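Local atomic coordinates of solute-binding protein (Thermoactinomyces vulgaris, PDB entry 2ZYK), a protein that probably binds maltose-type sugars and cyclodextrins at the outside of the cell membrane and serves in carbohydrate uptake. Residues G123-I128 with I319-E324; A127-A132 with G280-Y285; V131-N136 with P266-D271. All coordinates share one frame; numbering follows the deposited sequence.

Following the chain from the N terminus, strand 120-129 and its successor 132-136 supply the first half of every contact, and the second halves return in reverse order. Residues 131-136 are met by 266-271 (contact 3), 127-132 by 280-285 (contact 2) and 123-128 by 319-324 (contact 1). The loop closed by contact 3 is nested inside that of contact 1, while contact 2 starts from the stretch each of them uses, sharing Ala127 and Ile128 with contact 1 and Val131 and Ala132 with contact 3. Lys126 N probably bonds to Lys282 O between contacts 1 and 2. Contact 3 lies about 23 Å from contact 1, centre to centre, on a second sheet. Contact 2 also carries side chains that hold the bound sugar.

Contact 1: residues G123-I128 with I319-E324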
loop_
_atom_site.group_PDB
_atom_site.type_symbol
_atom_site.label_atom_id
_atom_site.label_comp_id
_atom_site.label_asym_id
_atom_site.label_seq_id
_atom_site.Cartn_x
_atom_site.Cartn_y
_atom_site.Cartn_z
ATOM N N GLY A 123 -4.239 0.546 -15.885
ATOM C CA GLY A 123 -2.796 0.548 -15.784
ATOM C C GLY A 123 -2.086 -0.775 -15.794
ATOM O O GLY A 123 -2.709 -1.839 -15.788
ATOM N N LEU A 124 -0.761 -0.678 -15.800
ATOM C CA LEU A 124 0.122 -1.830 -15.764
ATOM C C LEU A 124 0.864 -1.858 -14.427
ATOM O O LEU A 124 1.386 -0.834 -13.990
ATOM C CB LEU A 124 1.091 -1.802 -16.966
ATOM C CG LEU A 124 0.374 -1.811 -18.333
ATOM C CD1 LEU A 124 1.341 -1.668 -19.521
ATOM C CD2 LEU A 124 -0.530 -3.047 -18.496
ATOM N N PRO A 125 0.896 -3.031 -13.766
ATOM C CA PRO A 125 1.385 -3.126 -12.380
ATOM C C PRO A 125 2.900 -2.979 -12.214
ATOM O O PRO A 125 3.664 -3.417 -13.074
ATOM C CB PRO A 125 0.907 -4.509 -11.917
ATOM C CG PRO A 125 0.600 -5.283 -13.153
ATOM C CD PRO A 125 0.450 -4.332 -14.306
ATOM N N LYS A 126 3.318 -2.353 -11.114
ATOM C CA LYS A 126 4.738 -2.244 -10.768
ATOM C C LYS A 126 5.078 -3.072 -9.544
ATOM O O LYS A 126 6.222 -3.509 -9.377
ATOM C CB LYS A 126 5.099 -0.809 -10.434
ATOM C CG LYS A 126 5.007 0.169 -11.560
ATOM C CD LYS A 126 5.841 1.385 -11.223
ATOM C CE LYS A 126 5.001 2.545 -10.810
ATOM N NZ LYS A 126 5.897 3.657 -10.394
ATOM N N ALA A 127 4.086 -3.260 -8.680
ATOM C CA ALA A 127 4.296 -3.815 -7.355
ATOM C C ALA A 127 3.012 -4.407 -6.795
ATOM O O ALA A 127 1.952 -3.787 -6.852
ATOM C CB ALA A 127 4.820 -2.726 -6.409
ATOM N N ILE A 128 3.117 -5.623 -6.281
ATOM C CA ILE A 128 2.072 -6.253 -5.491
ATOM C C ILE A 128 2.621 -6.257 -4.060
ATOM O O ILE A 128 3.809 -6.560 -3.835
ATOM C CB ILE A 128 1.798 -7.693 -5.998
ATOM C CG1 ILE A 128 0.704 -8.387 -5.182
ATOM C CG2 ILE A 128 3.103 -8.529 -6.044
ATOM C CD1 ILE A 128 -0.643 -8.249 -5.765
ATOM N N ILE A 319 8.040 -6.045 -4.950
ATOM C CA ILE A 319 7.700 -7.297 -5.630
ATOM C C ILE A 319 6.870 -7.044 -6.898
ATOM O O ILE A 319 5.720 -6.614 -6.804
ATOM C CB ILE A 319 6.902 -8.249 -4.686
ATOM C CG1 ILE A 319 7.474 -8.258 -3.259
ATOM C CG2 ILE A 319 6.805 -9.665 -5.265
ATOM C CD1 ILE A 319 8.982 -8.525 -3.154
ATOM N N PRO A 320 7.442 -7.331 -8.086
ATOM C CA PRO A 320 6.716 -7.057 -9.324
ATOM C C PRO A 320 5.688 -8.146 -9.603
ATOM O O PRO A 320 5.998 -9.331 -9.485
ATOM C CB PRO A 320 7.817 -7.059 -10.395
ATOM C CG PRO A 320 8.901 -7.899 -9.849
ATOM C CD PRO A 320 8.761 -7.943 -8.340
ATOM N N PRO A 321 4.455 -7.755 -9.947
ATOM C CA PRO A 321 3.453 -8.776 -10.174
ATOM C C PRO A 321 3.495 -9.227 -11.638
ATOM O O PRO A 321 2.477 -9.231 -12.337
ATOM C CB PRO A 321 2.140 -8.058 -9.816
ATOM C CG PRO A 321 2.479 -6.614 -9.685
ATOM C CD PRO A 321 3.889 -6.415 -10.134
ATOM N N GLN A 322 4.697 -9.584 -12.079
ATOM C CA GLN A 322 4.951 -10.059 -13.423
ATOM C C GLN A 322 5.107 -11.575 -13.329
ATOM O O GLN A 322 5.950 -12.069 -12.574
ATOM C CB GLN A 322 6.221 -9.391 -13.965
ATOM C CG GLN A 322 6.231 -9.134 -15.479
ATOM C CD GLN A 322 6.920 -10.232 -16.287
ATOM O OE1 GLN A 322 7.233 -10.038 -17.461
ATOM N NE2 GLN A 322 7.160 -11.382 -15.665
ATOM N N LYS A 323 4.279 -12.300 -14.084
ATOM C CA LYS A 323 4.171 -13.769 -13.987
ATOM C C LYS A 323 5.495 -14.545 -14.105
ATOM O O LYS A 323 5.800 -15.377 -13.242
ATOM C CB LYS A 323 3.136 -14.307 -14.987
ATOM C CG LYS A 323 1.703 -14.270 -14.475
ATOM C CD LYS A 323 0.694 -14.695 -15.532
ATOM C CE LYS A 323 -0.639 -15.025 -14.880
ATOM N NZ LYS A 323 -1.778 -15.157 -15.837
ATOM N N GLU A 324 6.272 -14.279 -15.156
ATOM C CA GLU A 324 7.573 -14.940 -15.344
ATOM C C GLU A 324 8.598 -14.630 -14.233
ATOM O O GLU A 324 9.367 -15.504 -13.840
ATOM C CB GLU A 324 8.159 -14.638 -16.732
ATOM C CG GLU A 324 7.865 -15.704 -17.788
ATOM C CD GLU A 324 8.915 -15.732 -18.900
ATOM O OE1 GLU A 324 8.928 -14.810 -19.749
ATOM O OE2 GLU A 324 9.732 -16.681 -18.923
HETATM O O HOH W 1 6.114 -5.193 -3.191
#
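Pro321 fills the angle made by Pro125 and Ile128, and this is where the two segments press together. Its CG sits 3.4 Å from Pro125 CB, the two side chains crossing obliquely, while its CD lies 3.5 Å from Ala127 N. Farther round the same ring, Pro321 CB meets Ile128 CB at 3.9 Å as the two side chains slide past each other in opposite directions. One bond fixes the alignment: Ile128 N donates to Ile319 O at 2.8 Å, nearly straight at 164° and almost end-on to the carbonyl. Ala127 CA adds a C-H...O contact to the same oxygen.

The looser side lies at Ile128 O and Ile319 N, which do not meet directly; a water takes the N-H of Ile319 and donates to Ile128 O at 2.8 Å. The Ile128 side chain is partly exposed, and with CG1 anti to the backbone N (chi1 180°) its longer branch leads away from 319-324, although its CG2 methyl still meets that of Ile319 at 3.9 Å. Lys126 likewise turns away, to a salt bridge with Glu25 and a cation-pi contact with Trp284. Both prolines also touch Ala111 of helix 109-114.

Two local motifs meet here: a classic beta bulge, in which Lys126 and Ala127 both face Lys282, and an inverse gamma turn centred on Pro321, just ahead of the Gln322 N-cap of helix 323-327.

Contact 2: residues A127-A132 with G280-Y285; sequences AIESVA and GVKGWY. With GLC (alpha-D-glucopyranose), chain E; GLC (alpha-D-glucopyranose), chain B.
Glu129 and Lys282 reach out from neighbouring strands, cross at about a right angle and hold two glucose units joined through C1 of chain E and O4 of chain B. Glu129 OE2 accepts a hydrogen bond from O2 of the chain E glucose at 2.8 Å, and Lys282 NZ donates to O3 of the chain B glucose in a short bond, 2.5 Å, of uncertain exact length, so the pair spans the glycosidic link. A salt bridge joins Glu129 OE1 to Lys282 NZ at 3.2 Å, though the placing of OE1 is doubtful; Lys282 also pairs with Glu318. With an alanine in place of Glu129, the sugar O2 would probably lose its acceptor and Lys282 a nearby carboxylate.

The second shell is the backbone of antiparallel strands 127-129 and 280-285. Glu129 CG falls between the backbone N and carbonyl carbon (chi1 83°), which puts Glu129 CG 3.2 Å from Gly280 O; Gly280, having no side chain, leaves room for the carboxylate. In the hydrogen-bonded pairs, Gly280 N donates to Glu129 O at 2.9 Å, nearly straight, and Lys282 N to Ala127 O at 2.9 Å; the reciprocal bonds are weak. Ile128 and Val281 form the non-hydrogen-bonded pair, their CD1 and CG2 touching at 3.8 Å on the reverse face.

Farther out, Tyr175 of helix 174-181 and the loop residue Trp250 pack on Glu129, Leu115 and His82 on Val281, and strand 278-287 also pairs antiparallel with strand 77-81.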
loop_
_atom_site.group_PDB
_atom_site.type_symbol
_atom_site.label_atom_id
_atom_site.label_comp_id
_atom_site.label_asym_id
_atom_site.label_seq_id
_atom_site.Cartn_x
_atom_site.Cartn_y
_atom_site.Cartn_z
ATOM N N ALA A 127 4.086 -3.260 -8.680
ATOM C CA ALA A 127 4.296 -3.815 -7.355
ATOM C C ALA A 127 3.012 -4.407 -6.795
ATOM O O ALA A 127 1.952 -3.787 -6.852
ATOM C CB ALA A 127 4.820 -2.726 -6.409
ATOM N N ILE A 128 3.117 -5.623 -6.281
ATOM C CA ILE A 128 2.072 -6.253 -5.491
ATOM C C ILE A 128 2.621 -6.257 -4.060
ATOM O O ILE A 128 3.809 -6.560 -3.835
ATOM C CB ILE A 128 1.798 -7.693 -5.998
ATOM C CG1 ILE A 128 0.704 -8.387 -5.182
ATOM C CG2 ILE A 128 3.103 -8.529 -6.044
ATOM C CD1 ILE A 128 -0.643 -8.249 -5.765
ATOM N N GLU A 129 1.787 -5.899 -3.089
ATOM C CA GLU A 129 2.317 -5.647 -1.758
ATOM C C GLU A 129 1.363 -5.949 -0.622
ATOM O O GLU A 129 0.153 -5.773 -0.729
ATOM C CB GLU A 129 2.825 -4.210 -1.655
ATOM C CG GLU A 129 1.739 -3.216 -1.351
ATOM C CD GLU A 129 2.173 -1.786 -1.507
ATOM O OE1 GLU A 129 3.364 -1.506 -1.805
ATOM O OE2 GLU A 129 1.294 -0.933 -1.329
ATOM N N SER A 130 1.941 -6.395 0.480
ATOM C CA SER A 130 1.214 -6.574 1.711
ATOM C C SER A 130 2.207 -6.352 2.830
ATOM O O SER A 130 3.422 -6.562 2.645
ATOM C CB SER A 130 0.621 -7.980 1.791
ATOM O OG SER A 130 0.314 -8.322 3.130
ATOM N N VAL A 131 1.694 -5.901 3.974
ATOM C CA VAL A 131 2.498 -5.799 5.183
ATOM C C VAL A 131 2.796 -7.212 5.673
ATOM O O VAL A 131 2.017 -8.136 5.431
ATOM C CB VAL A 131 1.799 -4.960 6.296
ATOM C CG1 VAL A 131 1.681 -3.485 5.882
ATOM C CG2 VAL A 131 0.434 -5.530 6.655
ATOM N N ALA A 132 3.938 -7.381 6.328
ATOM C CA ALA A 132 4.281 -8.652 6.974
ATOM C C ALA A 132 5.079 -8.388 8.249
ATOM O O ALA A 132 5.339 -7.233 8.586
ATOM C CB ALA A 132 5.059 -9.563 6.016
ATOM N N GLY A 280 -2.089 -4.313 -1.786
ATOM C CA GLY A 280 -1.957 -3.104 -2.591
ATOM C C GLY A 280 -1.166 -3.332 -3.867
ATOM O O GLY A 280 -0.085 -3.917 -3.843
ATOM N N VAL A 281 -1.726 -2.884 -4.983
ATOM C CA VAL A 281 -1.054 -2.938 -6.264
ATOM C C VAL A 281 -0.750 -1.498 -6.633
ATOM O O VAL A 281 -1.646 -0.643 -6.606
ATOM C CB VAL A 281 -1.955 -3.587 -7.356
ATOM C CG1 VAL A 281 -1.275 -3.567 -8.715
ATOM C CG2 VAL A 281 -2.342 -5.020 -6.968
ATOM N N LYS A 282 0.515 -1.223 -6.945
ATOM C CA LYS A 282 0.921 0.099 -7.390
ATOM C C LYS A 282 1.137 0.048 -8.888
ATOM O O LYS A 282 1.895 -0.781 -9.385
ATOM C CB LYS A 282 2.188 0.562 -6.680
ATOM C CG LYS A 282 2.080 0.632 -5.161
ATOM C CD LYS A 282 3.308 1.321 -4.565
ATOM C CE LYS A 282 3.992 0.447 -3.542
ATOM N NZ LYS A 282 4.835 1.240 -2.615
ATOM N N GLY A 283 0.451 0.921 -9.615
ATOM C CA GLY A 283 0.474 0.860 -11.071
ATOM C C GLY A 283 0.871 2.173 -11.700
ATOM O O GLY A 283 0.885 3.209 -11.033
ATOM N N TRP A 284 1.225 2.121 -12.980
ATOM C CA TRP A 284 1.330 3.330 -13.783
ATOM C C TRP A 284 -0.044 3.576 -14.389
ATOM O O TRP A 284 -0.694 2.629 -14.839
ATOM C CB TRP A 284 2.348 3.162 -14.906
ATOM C CG TRP A 284 3.785 3.203 -14.476
ATOM C CD1 TRP A 284 4.694 2.196 -14.576
ATOM C CD2 TRP A 284 4.485 4.318 -13.906
ATOM N NE1 TRP A 284 5.910 2.606 -14.101
ATOM C CE2 TRP A 284 5.812 3.902 -13.681
ATOM C CE3 TRP A 284 4.115 5.620 -13.552
ATOM C CZ2 TRP A 284 6.769 4.734 -13.118
ATOM C CZ3 TRP A 284 5.064 6.446 -12.994
ATOM C CH2 TRP A 284 6.379 5.995 -12.773
ATOM N N TYR A 285 -0.494 4.829 -14.379
ATOM C CA TYR A 285 -1.770 5.175 -14.991
ATOM C C TYR A 285 -1.602 6.238 -16.071
ATOM O O TYR A 285 -0.658 7.030 -16.030
ATOM C CB TYR A 285 -2.777 5.670 -13.950
ATOM C CG TYR A 285 -2.937 4.781 -12.757
ATOM C CD1 TYR A 285 -3.709 3.622 -12.824
ATOM C CD2 TYR A 285 -2.340 5.113 -11.548
ATOM C CE1 TYR A 285 -3.858 2.802 -11.709
ATOM C CE2 TYR A 285 -2.478 4.310 -10.441
ATOM C CZ TYR A 285 -3.232 3.154 -10.524
ATOM O OH TYR A 285 -3.366 2.363 -9.412
HETATM C C1 GLC E . 2.148 2.081 2.027
HETATM C C2 GLC E . 1.240 1.524 0.945
HETATM C C3 GLC E . -0.018 2.377 0.791
HETATM C C4 GLC E . -0.708 2.643 2.133
HETATM C C5 GLC E . 0.310 3.203 3.121
HETATM C C6 GLC E . -0.240 3.416 4.522
HETATM O O2 GLC E . 1.955 1.531 -0.276
HETATM O O3 GLC E . -0.923 1.725 -0.084
HETATM O O4 GLC E . -1.741 3.624 1.927
HETATM O O5 GLC E . 1.432 2.313 3.239
HETATM O O6 GLC E . 0.462 4.457 5.184
HETATM C C1 GLC B . 6.867 4.321 1.878
HETATM C C2 GLC B . 6.423 3.663 0.558
HETATM C C3 GLC B . 4.896 3.685 0.412
HETATM C C4 GLC B . 4.234 3.123 1.666
HETATM C C5 GLC B . 4.728 3.902 2.876
HETATM C C6 GLC B . 4.145 3.428 4.196
HETATM O O2 GLC B . 7.009 4.344 -0.537
HETATM O O3 GLC B . 4.523 2.895 -0.701
HETATM O O4 GLC B . 2.808 3.213 1.559
HETATM O O5 GLC B . 6.159 3.762 2.970
HETATM O O6 GLC B . 4.783 4.070 5.289
#

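Contact 3: residues V131-N136 with P266-D271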
loop_
_atom_site.group_PDB
_atom_site.type_symbol
_atom_site.label_atom_id
_atom_site.label_comp_id
_atom_site.label_asym_id
_atom_site.label_seq_id
_atom_site.Cartn_x
_atom_site.Cartn_y
_atom_site.Cartn_z
ATOM N N VAL A 131 1.694 -5.901 3.974
ATOM C CA VAL A 131 2.498 -5.799 5.183
ATOM C C VAL A 131 2.796 -7.212 5.673
ATOM O O VAL A 131 2.017 -8.136 5.431
ATOM C CB VAL A 131 1.799 -4.960 6.296
ATOM C CG1 VAL A 131 1.681 -3.485 5.882
ATOM C CG2 VAL A 131 0.434 -5.530 6.655
ATOM N N ALA A 132 3.938 -7.381 6.328
ATOM C CA ALA A 132 4.281 -8.652 6.974
ATOM C C ALA A 132 5.079 -8.388 8.249
ATOM O O ALA A 132 5.339 -7.233 8.586
ATOM C CB ALA A 132 5.059 -9.563 6.016
ATOM N N LEU A 133 5.451 -9.455 8.959
ATOM C CA LEU A 133 6.291 -9.323 10.150
ATOM C C LEU A 133 7.775 -9.281 9.783
ATOM O O LEU A 133 8.372 -10.303 9.451
ATOM C CB LEU A 133 6.009 -10.456 11.142
ATOM C CG LEU A 133 6.601 -10.249 12.539
ATOM C CD1 LEU A 133 5.670 -9.408 13.400
ATOM C CD2 LEU A 133 6.887 -11.587 13.205
ATOM N N ILE A 134 8.354 -8.086 9.843
ATOM C CA ILE A 134 9.775 -7.875 9.548
ATOM C C ILE A 134 10.562 -7.710 10.851
ATOM O O ILE A 134 10.250 -6.837 11.664
ATOM C CB ILE A 134 9.990 -6.636 8.629
ATOM C CG1 ILE A 134 9.139 -6.744 7.366
ATOM C CG2 ILE A 134 11.479 -6.457 8.251
ATOM C CD1 ILE A 134 8.951 -5.410 6.670
ATOM N N TYR A 135 11.585 -8.540 11.040
ATOM C CA TYR A 135 12.308 -8.577 12.309
ATOM C C TYR A 135 13.817 -8.446 12.175
ATOM O O TYR A 135 14.419 -8.928 11.219
ATOM C CB TYR A 135 11.938 -9.827 13.132
ATOM C CG TYR A 135 12.241 -11.149 12.453
ATOM C CD1 TYR A 135 13.403 -11.852 12.755
ATOM C CD2 TYR A 135 11.368 -11.689 11.504
ATOM C CE1 TYR A 135 13.706 -13.060 12.130
ATOM C CE2 TYR A 135 11.660 -12.890 10.862
ATOM C CZ TYR A 135 12.836 -13.574 11.189
ATOM O OH TYR A 135 13.142 -14.770 10.580
ATOM N N ASN A 136 14.405 -7.781 13.166
ATOM C CA ASN A 136 15.847 -7.678 13.351
ATOM C C ASN A 136 16.424 -8.994 13.898
ATOM O O ASN A 136 16.244 -9.311 15.073
ATOM C CB ASN A 136 16.131 -6.530 14.321
ATOM C CG ASN A 136 17.592 -6.161 14.378
ATOM O OD1 ASN A 136 18.462 -7.027 14.314
ATOM N ND2 ASN A 136 17.874 -4.864 14.502
ATOM N N PRO A 266 5.466 -14.238 7.525
ATOM C CA PRO A 266 4.043 -13.877 7.514
ATOM C C PRO A 266 3.589 -13.446 8.899
ATOM O O PRO A 266 4.227 -13.789 9.899
ATOM C CB PRO A 266 3.329 -15.180 7.095
ATOM C CG PRO A 266 4.344 -16.264 7.201
ATOM C CD PRO A 266 5.697 -15.622 7.068
ATOM N N LEU A 267 2.512 -12.678 8.953
ATOM C CA LEU A 267 1.938 -12.294 10.234
ATOM C C LEU A 267 1.520 -13.553 10.984
ATOM O O LEU A 267 0.884 -14.433 10.395
ATOM C CB LEU A 267 0.741 -11.360 10.031
ATOM C CG LEU A 267 0.853 -9.872 10.374
ATOM C CD1 LEU A 267 2.187 -9.242 10.006
ATOM C CD2 LEU A 267 -0.307 -9.105 9.768
ATOM N N PRO A 268 1.909 -13.663 12.276
ATOM C CA PRO A 268 1.498 -14.812 13.082
ATOM C C PRO A 268 -0.009 -14.985 13.052
ATOM O O PRO A 268 -0.757 -13.998 13.111
ATOM C CB PRO A 268 1.974 -14.450 14.488
ATOM C CG PRO A 268 3.142 -13.553 14.261
ATOM C CD PRO A 268 2.768 -12.741 13.043
ATOM N N LYS A 269 -0.441 -16.238 12.927
ATOM C CA LYS A 269 -1.852 -16.564 12.791
ATOM C C LYS A 269 -2.613 -16.010 13.992
ATOM O O LYS A 269 -2.061 -15.894 15.087
ATOM C CB LYS A 269 -2.054 -18.079 12.641
ATOM C CG LYS A 269 -1.103 -18.775 11.637
ATOM C CD LYS A 269 -1.384 -18.416 10.166
ATOM C CE LYS A 269 -0.137 -18.580 9.275
ATOM N NZ LYS A 269 -0.251 -17.822 7.972
ATOM N N ILE A 270 -3.867 -15.640 13.770
ATOM C CA ILE A 270 -4.683 -15.002 14.800
ATOM C C ILE A 270 -6.021 -15.714 14.871
ATOM O O ILE A 270 -6.684 -15.895 13.846
ATOM C CB ILE A 270 -4.844 -13.456 14.544
ATOM C CG1 ILE A 270 -5.822 -12.816 15.533
ATOM C CG2 ILE A 270 -5.248 -13.161 13.097
ATOM C CD1 ILE A 270 -5.736 -11.301 15.575
ATOM N N ASP A 271 -6.405 -16.130 16.078
ATOM C CA ASP A 271 -7.627 -16.929 16.305
ATOM C C ASP A 271 -7.542 -18.290 15.606
ATOM O O ASP A 271 -8.559 -18.854 15.196
ATOM C CB ASP A 271 -8.888 -16.163 15.860
ATOM C CG ASP A 271 -9.212 -14.982 16.763
ATOM O OD1 ASP A 271 -8.697 -14.937 17.904
ATOM O OD2 ASP A 271 -9.998 -14.104 16.334
#
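The backbones of 131-136 and 266-271 run close without bonding to each other, the CA atoms of Ala132 and Pro266 standing 5.3 Å apart and those of Leu133 and Leu267 likewise. Pairing has just ended here: Leu133 still bonds to Ala265, the last residue of the neighbouring strand, after which the chain enters a loop whose prolines at 266 and 268 have no N-H to offer.

Side-chain contact takes over. Leu267 folds back so that its CD1 methyl lies over the face of the peptide joining Ala132 to Leu133, 3.4 Å from Leu133 N and 3.5 Å from Ala132 C. The same methyl meets Leu133 CB at 4.2 Å. Leu133 points at the loop: its CB approaches Pro266 O at 4.0 Å, and its CG, anti to the backbone N (chi1 -167°), sends CD2 on to the ring of Pro268, 4.3 Å from the CD atom. The contact is held by side-chain packing, a methyl over a peptide and a leucine against the CD of a proline ring.

Both leucines have further company. Leu150 of helix 147-157 touches Leu133 and Pro268 alike, whereas Leu267 reaches Ile246 and Gln343.

Strand 132-136 lies between 242-247 and the outermost strand 262-265, and the first loop residues, 266-268, pack beside it before the chain leaves. The arrangement thus sits where an outer strand of the mixed sheet ends, in an alpha/beta lobe consistent with the bacterial solute-binding protein family.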